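PDB 5TAO: malate synthase, which catalyses the magnesium-dependent Claisen condensation of acetyl-CoA with glyoxylate to malyl-CoA and its hydrolysis to malate, a step of the glyoxylate cycle. Local coordinates for residues V86-S91 with I121-G126; V155-G160 with L186-V191; N50-A55 with H82-W87. All blocks are in the same frame, centred on the assembly; numbering follows the deposited sequence.

Contact 1 of 3, residues V86-S91 with I121-G126; sequences VWHRDS and IPEVGG. With PB (lead (II) ion), chain G; GLV (glyoxylic acid), chain E; GLV (glyoxylic acid), chain D.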
loop_
_atom_site.group_PDB
_atom_site.type_symbol
_atom_site.label_atom_id
_atom_site.label_comp_id
_atom_site.label_asym_id
_atom_site.label_seq_id
_atom_site.Cartn_x
_atom_site.Cartn_y
_atom_site.Cartn_z
ATOM N N VAL A 86 27.849 -10.391 10.472
ATOM C CA VAL A 86 27.759 -10.437 9.039
ATOM C C VAL A 86 26.236 -10.471 8.574
ATOM O O VAL A 86 25.349 -10.951 9.306
ATOM C CB VAL A 86 28.500 -11.641 8.412
ATOM C CG1 VAL A 86 29.988 -11.462 8.578
ATOM C CG2 VAL A 86 27.994 -13.003 8.960
ATOM N N TRP A 87 25.981 -9.955 7.400
ATOM C CA TRP A 87 24.612 -9.933 6.827
ATOM C C TRP A 87 24.746 -9.549 5.390
ATOM O O TRP A 87 25.674 -8.841 4.993
ATOM C CB TRP A 87 23.743 -8.931 7.613
ATOM C CG TRP A 87 22.260 -8.954 7.137
ATOM C CD1 TRP A 87 21.720 -8.233 6.119
ATOM C CD2 TRP A 87 21.245 -9.818 7.615
ATOM N NE1 TRP A 87 20.393 -8.536 5.983
ATOM C CE2 TRP A 87 20.051 -9.485 6.902
ATOM C CE3 TRP A 87 21.207 -10.794 8.608
ATOM C CZ2 TRP A 87 18.855 -10.133 7.107
ATOM C CZ3 TRP A 87 20.033 -11.446 8.855
ATOM C CH2 TRP A 87 18.855 -11.164 8.051
ATOM N N HIS A 88 23.879 -10.037 4.526
ATOM C CA HIS A 88 23.798 -9.425 3.210
ATOM C C HIS A 88 22.386 -9.700 2.663
ATOM O O HIS A 88 21.909 -10.846 2.693
ATOM C CB HIS A 88 24.883 -9.900 2.249
ATOM C CG HIS A 88 25.154 -8.942 1.136
ATOM N ND1 HIS A 88 24.229 -8.662 0.155
ATOM C CD2 HIS A 88 26.246 -8.192 0.839
ATOM C CE1 HIS A 88 24.729 -7.806 -0.711
ATOM N NE2 HIS A 88 25.945 -7.484 -0.307
ATOM N N ARG A 89 21.738 -8.611 2.190
ATOM C CA ARG A 89 20.479 -8.676 1.449
ATOM C C ARG A 89 20.357 -9.687 0.274
ATOM O O ARG A 89 19.265 -10.151 0.001
ATOM C CB ARG A 89 20.135 -7.246 0.948
ATOM C CG ARG A 89 21.008 -6.714 -0.151
ATOM C CD ARG A 89 20.841 -5.229 -0.374
ATOM N NE ARG A 89 21.912 -4.728 -1.228
ATOM C CZ ARG A 89 23.133 -4.345 -0.823
ATOM N NH1 ARG A 89 23.524 -4.407 0.477
ATOM N NH2 ARG A 89 23.989 -3.946 -1.727
ATOM N N ASP A 90 21.455 -9.960 -0.422
ATOM C CA ASP A 90 21.557 -10.888 -1.487
ATOM C C ASP A 90 22.276 -12.254 -1.189
ATOM O O ASP A 90 22.648 -12.937 -2.134
ATOM C CB ASP A 90 22.433 -10.248 -2.503
ATOM C CG ASP A 90 21.798 -8.976 -3.035
ATOM O OD1 ASP A 90 20.559 -9.033 -2.980
ATOM O OD2 ASP A 90 22.495 -8.026 -3.467
ATOM N N SER A 91 22.573 -12.556 0.055
ATOM C CA SER A 91 23.231 -13.846 0.426
ATOM C C SER A 91 22.536 -14.552 1.572
ATOM O O SER A 91 22.732 -14.260 2.733
ATOM C CB SER A 91 24.714 -13.622 0.753
ATOM O OG SER A 91 25.335 -14.795 1.263
ATOM N N ILE A 121 23.694 -4.589 11.997
ATOM C CA ILE A 121 23.468 -5.405 10.836
ATOM C C ILE A 121 23.817 -4.600 9.590
ATOM O O ILE A 121 23.139 -3.617 9.249
ATOM C CB ILE A 121 21.983 -5.818 10.753
ATOM C CG1 ILE A 121 21.538 -6.538 12.017
ATOM C CG2 ILE A 121 21.714 -6.669 9.550
ATOM C CD1 ILE A 121 22.331 -7.812 12.339
ATOM N N PRO A 122 24.818 -5.026 8.842
ATOM C CA PRO A 122 25.228 -4.308 7.647
ATOM C C PRO A 122 24.485 -4.798 6.395
ATOM O O PRO A 122 23.847 -5.809 6.443
ATOM C CB PRO A 122 26.699 -4.730 7.502
ATOM C CG PRO A 122 26.668 -6.140 7.981
ATOM C CD PRO A 122 25.703 -6.165 9.115
ATOM N N GLU A 123 24.663 -4.084 5.295
ATOM C CA GLU A 123 24.271 -4.509 3.973
ATOM C C GLU A 123 22.779 -4.831 3.828
ATOM O O GLU A 123 22.415 -5.655 3.005
ATOM C CB GLU A 123 25.169 -5.668 3.454
ATOM C CG GLU A 123 26.704 -5.372 3.455
ATOM C CD GLU A 123 27.083 -4.498 2.317
ATOM O OE1 GLU A 123 28.214 -4.016 2.336
ATOM O OE2 GLU A 123 26.229 -4.240 1.377
ATOM N N VAL A 124 21.938 -4.214 4.639
ATOM C CA VAL A 124 20.548 -4.448 4.573
ATOM C C VAL A 124 19.964 -3.860 3.221
ATOM O O VAL A 124 20.564 -3.054 2.554
ATOM C CB VAL A 124 19.797 -3.908 5.758
ATOM C CG1 VAL A 124 20.210 -4.637 7.027
ATOM C CG2 VAL A 124 19.925 -2.380 5.920
ATOM N N GLY A 125 18.812 -4.334 2.850
ATOM C CA GLY A 125 18.217 -3.956 1.582
ATOM C C GLY A 125 16.903 -3.216 1.801
ATOM O O GLY A 125 16.840 -2.296 2.595
ATOM N N GLY A 126 15.870 -3.614 1.076
ATOM C CA GLY A 126 14.517 -3.082 1.276
ATOM C C GLY A 126 13.939 -3.513 2.573
ATOM O O GLY A 126 14.514 -4.348 3.274
HETATM PB PB PB G . 29.630 -3.567 4.452
HETATM C C1 GLV E . 30.703 -6.224 1.386
HETATM O O1 GLV E . 29.770 -7.037 1.424
HETATM C C2 GLV E . 30.991 -5.296 2.516
HETATM O O2 GLV E . 32.022 -4.571 2.378
HETATM O O3 GLV E . 30.270 -5.175 3.544
HETATM C C1 GLV D . 23.666 -5.688 -5.402
HETATM O O1 GLV D . 24.079 -5.911 -6.540
HETATM C C2 GLV D . 22.354 -5.026 -5.223
HETATM O O2 GLV D . 22.023 -4.608 -4.137
HETATM O O3 GLV D . 21.579 -4.765 -6.183
HETATM O O HOH W 1 26.412 -2.630 -0.430
#
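At the metal site of the barrel, Arg-89 wraps round Glu-123, whose OE1 ligates the lead ion at 2.6 Å together with Asp-192 and a glyoxylate. The backbone O of Glu-123 is gripped twice by the one arginine: Arg-89 N donates to it at 3.1 Å, and Arg-89 NH1 comes to the opposite face of the carbonyl plane at 3.0 Å, well above that plane. Arg-89 NH1 also makes a salt bridge of 2.9 Å to Glu-123 OE2, using the anti lone pair and a fairly straight bond (159°), with guanidinium and carboxylate nearly coplanar. With CG set between the backbone N and the carbonyl carbon (chi1 71°), the extended side chain of Arg-89 brings NH1 to the same carbonyl that its own backbone N already holds. The far edge of the guanidinium serves a second glyoxylate, whose O2 accepts from Arg-89 NE at 2.9 Å.

The segments follow strand 80-81 and take in the end of strand 118-121, the rest being loop at the C-terminal rim where a TIM barrel carries its active site; each runs on to a helix cap, Ser-91 before helix 92-105 and Gly-126 before helix 127-143. Glu-123 CB sits over one face of the His-88 ring in a CH-pi contact, the ring almost parallel to the carboxylate (4°). Asp-90 N donates to His-88 ND1 in the plane of that ring, fixing its rotation. Arg-89 CD passes 3.5 Å from Gly-125 CA, an approach the missing side chain permits.

Deeper in, the indole of Trp-87 receives Ile-121 CG2 over the face of its five-membered ring, a CH-pi contact of 3.7 Å to the centroid, while Pro-122 CD rests on Trp-87 CB. Trp-87 NE1 is satisfied by Asp-129 of helix 127-143.

Contact 2 of 3, residues V155-G160 with L186-V191; sequences VIIESG and LVDGEV. With GLV (glyoxylic acid), chain C.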
loop_
_atom_site.group_PDB
_atom_site.type_symbol
_atom_site.label_atom_id
_atom_site.label_comp_id
_atom_site.label_asym_id
_atom_site.label_seq_id
_atom_site.Cartn_x
_atom_site.Cartn_y
_atom_site.Cartn_z
ATOM N N VAL A 155 21.300 -0.556 11.852
ATOM C CA VAL A 155 21.619 -1.002 10.534
ATOM C C VAL A 155 22.625 -0.103 9.899
ATOM O O VAL A 155 22.653 1.043 10.200
ATOM C CB VAL A 155 20.357 -1.095 9.629
ATOM C CG1 VAL A 155 19.296 -1.962 10.255
ATOM C CG2 VAL A 155 19.767 0.251 9.418
ATOM N N ILE A 156 23.395 -0.622 8.952
ATOM C CA ILE A 156 24.200 0.188 8.098
ATOM C C ILE A 156 23.476 0.386 6.739
ATOM O O ILE A 156 23.119 -0.576 6.080
ATOM C CB ILE A 156 25.542 -0.443 7.737
ATOM C CG1 ILE A 156 26.312 -1.036 8.930
ATOM C CG2 ILE A 156 26.429 0.610 7.131
ATOM C CD1 ILE A 156 26.579 -0.099 10.021
ATOM N N ILE A 157 23.321 1.645 6.336
ATOM C CA ILE A 157 22.635 2.009 5.093
ATOM C C ILE A 157 23.764 2.055 4.037
ATOM O O ILE A 157 24.574 2.978 4.025
ATOM C CB ILE A 157 21.890 3.386 5.208
ATOM C CG1 ILE A 157 20.873 3.434 6.360
ATOM C CG2 ILE A 157 21.257 3.818 3.857
ATOM C CD1 ILE A 157 19.778 2.358 6.338
ATOM N N GLU A 158 23.832 1.046 3.181
ATOM C CA GLU A 158 24.926 0.972 2.184
ATOM C C GLU A 158 24.432 0.425 0.870
ATOM O O GLU A 158 25.177 -0.160 0.081
ATOM C CB GLU A 158 26.119 0.158 2.730
ATOM C CG GLU A 158 25.805 -0.872 3.759
ATOM C CD GLU A 158 27.080 -1.489 4.437
ATOM O OE1 GLU A 158 28.204 -0.959 4.387
ATOM O OE2 GLU A 158 26.875 -2.559 5.003
ATOM N N SER A 159 23.142 0.703 0.591
ATOM C CA SER A 159 22.544 0.398 -0.677
ATOM C C SER A 159 21.463 1.396 -0.993
ATOM O O SER A 159 20.880 1.975 -0.087
ATOM C CB SER A 159 22.012 -0.968 -0.637
ATOM O OG SER A 159 20.865 -1.183 0.127
ATOM N N GLY A 160 21.207 1.566 -2.261
ATOM C CA GLY A 160 20.094 2.385 -2.734
ATOM C C GLY A 160 18.808 1.895 -2.100
ATOM O O GLY A 160 17.980 2.673 -1.695
ATOM N N LEU A 186 20.675 4.318 12.662
ATOM C CA LEU A 186 20.739 4.243 11.225
ATOM C C LEU A 186 22.100 4.802 10.825
ATOM O O LEU A 186 22.335 6.014 10.943
ATOM C CB LEU A 186 19.600 5.027 10.578
ATOM C CG LEU A 186 18.170 4.713 11.043
ATOM C CD1 LEU A 186 17.135 5.517 10.225
ATOM C CD2 LEU A 186 17.836 3.243 11.003
ATOM N N VAL A 187 22.987 3.939 10.330
ATOM C CA VAL A 187 24.380 4.392 10.119
ATOM C C VAL A 187 24.751 4.377 8.694
ATOM O O VAL A 187 24.698 3.337 8.082
ATOM C CB VAL A 187 25.372 3.447 10.879
ATOM C CG1 VAL A 187 26.814 3.924 10.771
ATOM C CG2 VAL A 187 24.987 3.318 12.342
ATOM N N ASP A 188 25.203 5.486 8.134
ATOM C CA ASP A 188 25.639 5.431 6.792
ATOM C C ASP A 188 26.947 4.648 6.584
ATOM O O ASP A 188 27.831 4.691 7.397
ATOM C CB ASP A 188 25.785 6.827 6.217
ATOM C CG ASP A 188 24.454 7.477 5.946
ATOM O OD1 ASP A 188 23.481 6.717 5.750
ATOM O OD2 ASP A 188 24.366 8.730 5.971
ATOM N N GLY A 189 27.016 3.931 5.475
ATOM C CA GLY A 189 28.160 3.171 5.062
ATOM C C GLY A 189 28.610 3.605 3.698
ATOM O O GLY A 189 28.448 2.911 2.731
ATOM N N GLU A 190 29.242 4.750 3.632
ATOM C CA GLU A 190 29.601 5.334 2.369
ATOM C C GLU A 190 30.484 4.473 1.521
ATOM O O GLU A 190 30.380 4.513 0.279
ATOM C CB GLU A 190 30.241 6.708 2.554
ATOM C CG GLU A 190 29.274 7.849 2.771
ATOM C CD GLU A 190 28.981 8.139 4.219
ATOM O OE1 GLU A 190 29.222 7.331 5.074
ATOM O OE2 GLU A 190 28.439 9.172 4.502
ATOM N N VAL A 191 31.364 3.695 2.156
ATOM C CA VAL A 191 32.253 2.842 1.403
ATOM C C VAL A 191 31.484 1.869 0.505
ATOM O O VAL A 191 31.675 1.868 -0.718
ATOM C CB VAL A 191 33.227 2.018 2.276
ATOM C CG1 VAL A 191 34.229 1.356 1.359
ATOM C CG2 VAL A 191 33.950 2.905 3.293
HETATM C C1 GLV C . 31.325 0.818 5.350
HETATM O O1 GLV C . 30.456 0.916 4.450
HETATM C C2 GLV C . 31.678 -0.464 6.045
HETATM O O2 GLV C . 32.749 -0.621 6.743
HETATM O O3 GLV C . 30.916 -1.438 5.871
#
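The backbone O of Val-187 takes two donors from the neighbouring strand: Ile-157 N at 2.8 Å, the shortest hydrogen bond of the contact, and the weaker CA-H of Ile-156, whose CA lies 3.2 Å away. Val-187 N returns a bond to Val-155 O, approaching nearly along the C=O axis (167°), and Gly-189 N carries the ladder past the strand ends to Ile-157 O at 3.0 Å. Ile-156 and Val-187 lie side by side on the face that also meets Arg-84 and Pro-122, with Ile-156 CD1 3.8 Å from Val-187 CB. Ile-156 CG2 rests against Gly-189 CA, where a side chain would collide with it. The other face bears Val-155 beside Leu-186, and Ile-157 crossed by Asp-188; helix 160-166 touches Ile-157 and Leu-186, helix 210-223 Ile-157 and Asp-188, whose OD1 is bonded to Thr-216. Beyond the strands, Glu-158 reaches with OE1 to within 2.9 Å of O1 of a glyoxylate, while its OE2 is held by Glu-123 N. These are adjacent strands of the closed eight-stranded parallel barrel, with the ligand site at their C-terminal ends as in TIM barrels, consistent with the HpcH/HpaI aldolase family.

Contact 3 of 3, residues N50-A55 with H82-W87; sequences NEDATA and HPRMVW. With GLV (glyoxylic acid), chain E; GLV (glyoxylic acid), chain C.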
loop_
_atom_site.group_PDB
_atom_site.type_symbol
_atom_site.label_atom_id
_atom_site.label_comp_id
_atom_site.label_asym_id
_atom_site.label_seq_id
_atom_site.Cartn_x
_atom_site.Cartn_y
_atom_site.Cartn_z
ATOM N N ASN A 50 32.675 -8.032 13.584
ATOM C CA ASN A 50 32.835 -9.298 12.895
ATOM C C ASN A 50 32.576 -9.383 11.383
ATOM O O ASN A 50 32.550 -10.462 10.819
ATOM C CB ASN A 50 32.004 -10.387 13.585
ATOM C CG ASN A 50 32.745 -11.715 13.642
ATOM O OD1 ASN A 50 33.959 -11.733 13.897
ATOM N ND2 ASN A 50 32.041 -12.814 13.436
ATOM N N GLU A 51 32.397 -8.240 10.734
ATOM C CA GLU A 51 32.164 -8.147 9.312
ATOM C C GLU A 51 33.361 -7.450 8.704
ATOM O O GLU A 51 34.425 -8.026 8.722
ATOM C CB GLU A 51 30.837 -7.405 8.997
ATOM C CG GLU A 51 30.384 -7.552 7.524
ATOM C CD GLU A 51 30.119 -6.241 6.816
ATOM O OE1 GLU A 51 30.551 -5.190 7.330
ATOM O OE2 GLU A 51 29.445 -6.237 5.741
ATOM N N ASP A 52 33.258 -6.235 8.166
ATOM C CA ASP A 52 34.322 -5.853 7.258
ATOM C C ASP A 52 35.706 -5.686 7.987
ATOM O O ASP A 52 36.720 -5.802 7.346
ATOM C CB ASP A 52 34.081 -4.572 6.412
ATOM C CG ASP A 52 32.826 -4.610 5.482
ATOM O OD1 ASP A 52 32.443 -5.676 5.042
ATOM O OD2 ASP A 52 32.348 -3.467 5.172
ATOM N N ALA A 53 35.748 -5.401 9.278
ATOM C CA ALA A 53 37.038 -5.184 9.970
ATOM C C ALA A 53 37.850 -6.462 10.183
ATOM O O ALA A 53 39.027 -6.377 10.389
ATOM C CB ALA A 53 36.853 -4.455 11.290
ATOM N N THR A 54 37.221 -7.613 10.024
ATOM C CA THR A 54 37.789 -8.900 10.316
ATOM C C THR A 54 37.818 -9.750 9.058
ATOM O O THR A 54 36.833 -9.868 8.353
ATOM C CB THR A 54 36.904 -9.518 11.390
ATOM O OG1 THR A 54 36.901 -8.651 12.519
ATOM C CG2 THR A 54 37.278 -10.946 11.760
ATOM N N ALA A 55 38.963 -10.333 8.755
ATOM C CA ALA A 55 39.094 -11.237 7.612
ATOM C C ALA A 55 38.057 -12.343 7.694
ATOM O O ALA A 55 37.806 -12.828 8.782
ATOM C CB ALA A 55 40.498 -11.853 7.578
ATOM N N HIS A 82 27.609 -2.869 20.938
ATOM C CA HIS A 82 26.747 -3.343 19.849
ATOM C C HIS A 82 27.615 -3.951 18.802
ATOM O O HIS A 82 28.045 -3.289 17.923
ATOM C CB HIS A 82 25.978 -2.205 19.226
ATOM C CG HIS A 82 25.061 -1.472 20.148
ATOM N ND1 HIS A 82 23.697 -1.605 20.128
ATOM C CD2 HIS A 82 25.325 -0.580 21.125
ATOM C CE1 HIS A 82 23.158 -0.817 21.026
ATOM N NE2 HIS A 82 24.122 -0.176 21.644
ATOM N N PRO A 83 27.915 -5.239 18.900
ATOM C CA PRO A 83 28.759 -5.835 17.903
ATOM C C PRO A 83 28.121 -5.909 16.502
ATOM O O PRO A 83 26.894 -6.156 16.421
ATOM C CB PRO A 83 28.887 -7.256 18.389
ATOM C CG PRO A 83 28.591 -7.241 19.788
ATOM C CD PRO A 83 27.534 -6.202 19.924
ATOM N N ARG A 84 28.939 -5.830 15.449
ATOM C CA ARG A 84 28.466 -5.934 14.113
ATOM C C ARG A 84 28.658 -7.334 13.637
ATOM O O ARG A 84 29.771 -7.874 13.687
ATOM C CB ARG A 84 29.109 -4.948 13.160
ATOM C CG ARG A 84 28.707 -5.185 11.727
ATOM C CD ARG A 84 28.994 -4.012 10.822
ATOM N NE ARG A 84 30.397 -3.856 10.473
ATOM C CZ ARG A 84 30.852 -3.029 9.531
ATOM N NH1 ARG A 84 30.040 -2.336 8.720
ATOM N NH2 ARG A 84 32.124 -2.935 9.323
ATOM N N MET A 85 27.557 -7.932 13.172
ATOM C CA MET A 85 27.526 -9.277 12.607
ATOM C C MET A 85 27.596 -9.253 11.116
ATOM O O MET A 85 27.441 -8.205 10.521
ATOM C CB MET A 85 26.216 -9.940 12.993
ATOM C CG MET A 85 25.958 -10.029 14.463
ATOM S SD MET A 85 26.966 -11.309 15.215
ATOM C CE MET A 85 28.366 -10.346 15.843
ATOM N N VAL A 86 27.849 -10.391 10.472
ATOM C CA VAL A 86 27.759 -10.437 9.039
ATOM C C VAL A 86 26.236 -10.471 8.574
ATOM O O VAL A 86 25.349 -10.951 9.306
ATOM C CB VAL A 86 28.500 -11.641 8.412
ATOM C CG1 VAL A 86 29.988 -11.462 8.578
ATOM C CG2 VAL A 86 27.994 -13.003 8.960
ATOM N N TRP A 87 25.981 -9.955 7.400
ATOM C CA TRP A 87 24.612 -9.933 6.827
ATOM C C TRP A 87 24.746 -9.549 5.390
ATOM O O TRP A 87 25.674 -8.841 4.993
ATOM C CB TRP A 87 23.743 -8.931 7.613
ATOM C CG TRP A 87 22.260 -8.954 7.137
ATOM C CD1 TRP A 87 21.720 -8.233 6.119
ATOM C CD2 TRP A 87 21.245 -9.818 7.615
ATOM N NE1 TRP A 87 20.393 -8.536 5.983
ATOM C CE2 TRP A 87 20.051 -9.485 6.902
ATOM C CE3 TRP A 87 21.207 -10.794 8.608
ATOM C CZ2 TRP A 87 18.855 -10.133 7.107
ATOM C CZ3 TRP A 87 20.033 -11.446 8.855
ATOM C CH2 TRP A 87 18.855 -11.164 8.051
HETATM C C1 GLV E . 30.703 -6.224 1.386
HETATM O O1 GLV E . 29.770 -7.037 1.424
HETATM C C2 GLV E . 30.991 -5.296 2.516
HETATM O O2 GLV E . 32.022 -4.571 2.378
HETATM O O3 GLV E . 30.270 -5.175 3.544
HETATM C C1 GLV C . 31.325 0.818 5.350
HETATM O O1 GLV C . 30.456 0.916 4.450
HETATM C C2 GLV C . 31.678 -0.464 6.045
HETATM O O2 GLV C . 32.749 -0.621 6.743
HETATM O O3 GLV C . 30.916 -1.438 5.871
HETATM O O HOH W 2 29.099 -12.423 12.368
HETATM O O HOH W 3 28.287 -8.498 5.431
#
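Glu-51 sets its OE1 squarely over the centre of the Arg-84 guanidinium, 3.1 Å from CZ, with the carboxylate plane turned 67° against it. The salt bridge therefore works by charge alone, since the N-H groups point along the plane and not at this oxygen. They are used at the edge: Arg-84 NH1 donates to O3 of a glyoxylate at 3.1 Å, and NH2 pairs with Asp-49. A bend at chi3 (76°) turns the guanidinium out of the line of its otherwise extended chain to meet these partners. The neighbouring Asp-52, a magnesium ligand, stands beside the lead ion, that glyoxylate and a second one, and its N gives a weak bond to Glu-51 OE1.

Behind this first shell the two loops are tied by one backbone bond and two bridging waters. Asn-50 N donates to Arg-84 O at 2.9 Å, in the carbonyl plane, and a water joins Asn-50 ND2 to Val-86 N. A second water donates to Glu-51 OE2 at 2.6 Å and to Trp-87 O, while Val-86 CG1 packs 3.5 Å from Asn-50 O. The type I turn from Glu-51 to Thr-54 presents Asp-52 at the site. A leucine in place of Arg-84 has no N-H to offer, and would probably leave the glyoxylate less firmly held and the carboxylates of Glu-51 and Asp-49 without their shared positive mate.

Arg-84 also binds acetyl-CoA; a cation among these acidic groups is likely to offset their mutual repulsion and to favour the binding of an anionic substrate next to the metal.

All three contacts are largely buried and gather at the C-terminal end of one barrel, but contact 2 pairs two strands, whereas contacts 1 and 3 are made mostly by loops. Contact 2 is accordingly a backbone ladder with aliphatic packing; contacts 1 and 3 rest largely on arginine-carboxylate pairs, in plane at Arg-89 and over the face at Arg-84, joined in contact 1 by packing round Trp-87. Contacts 1 and 3 share Val-86 and Trp-87 and touch the same glyoxylate, while contacts 2 and 3 share another. Strand 118-121 pairs with strand 152-157, Ile-121 with Ile-156, linking contacts 1 and 2. Contact 2 has only buried touching residues, while contacts 1 and 3 include more exposed ones such as Arg-89 and Ala-53.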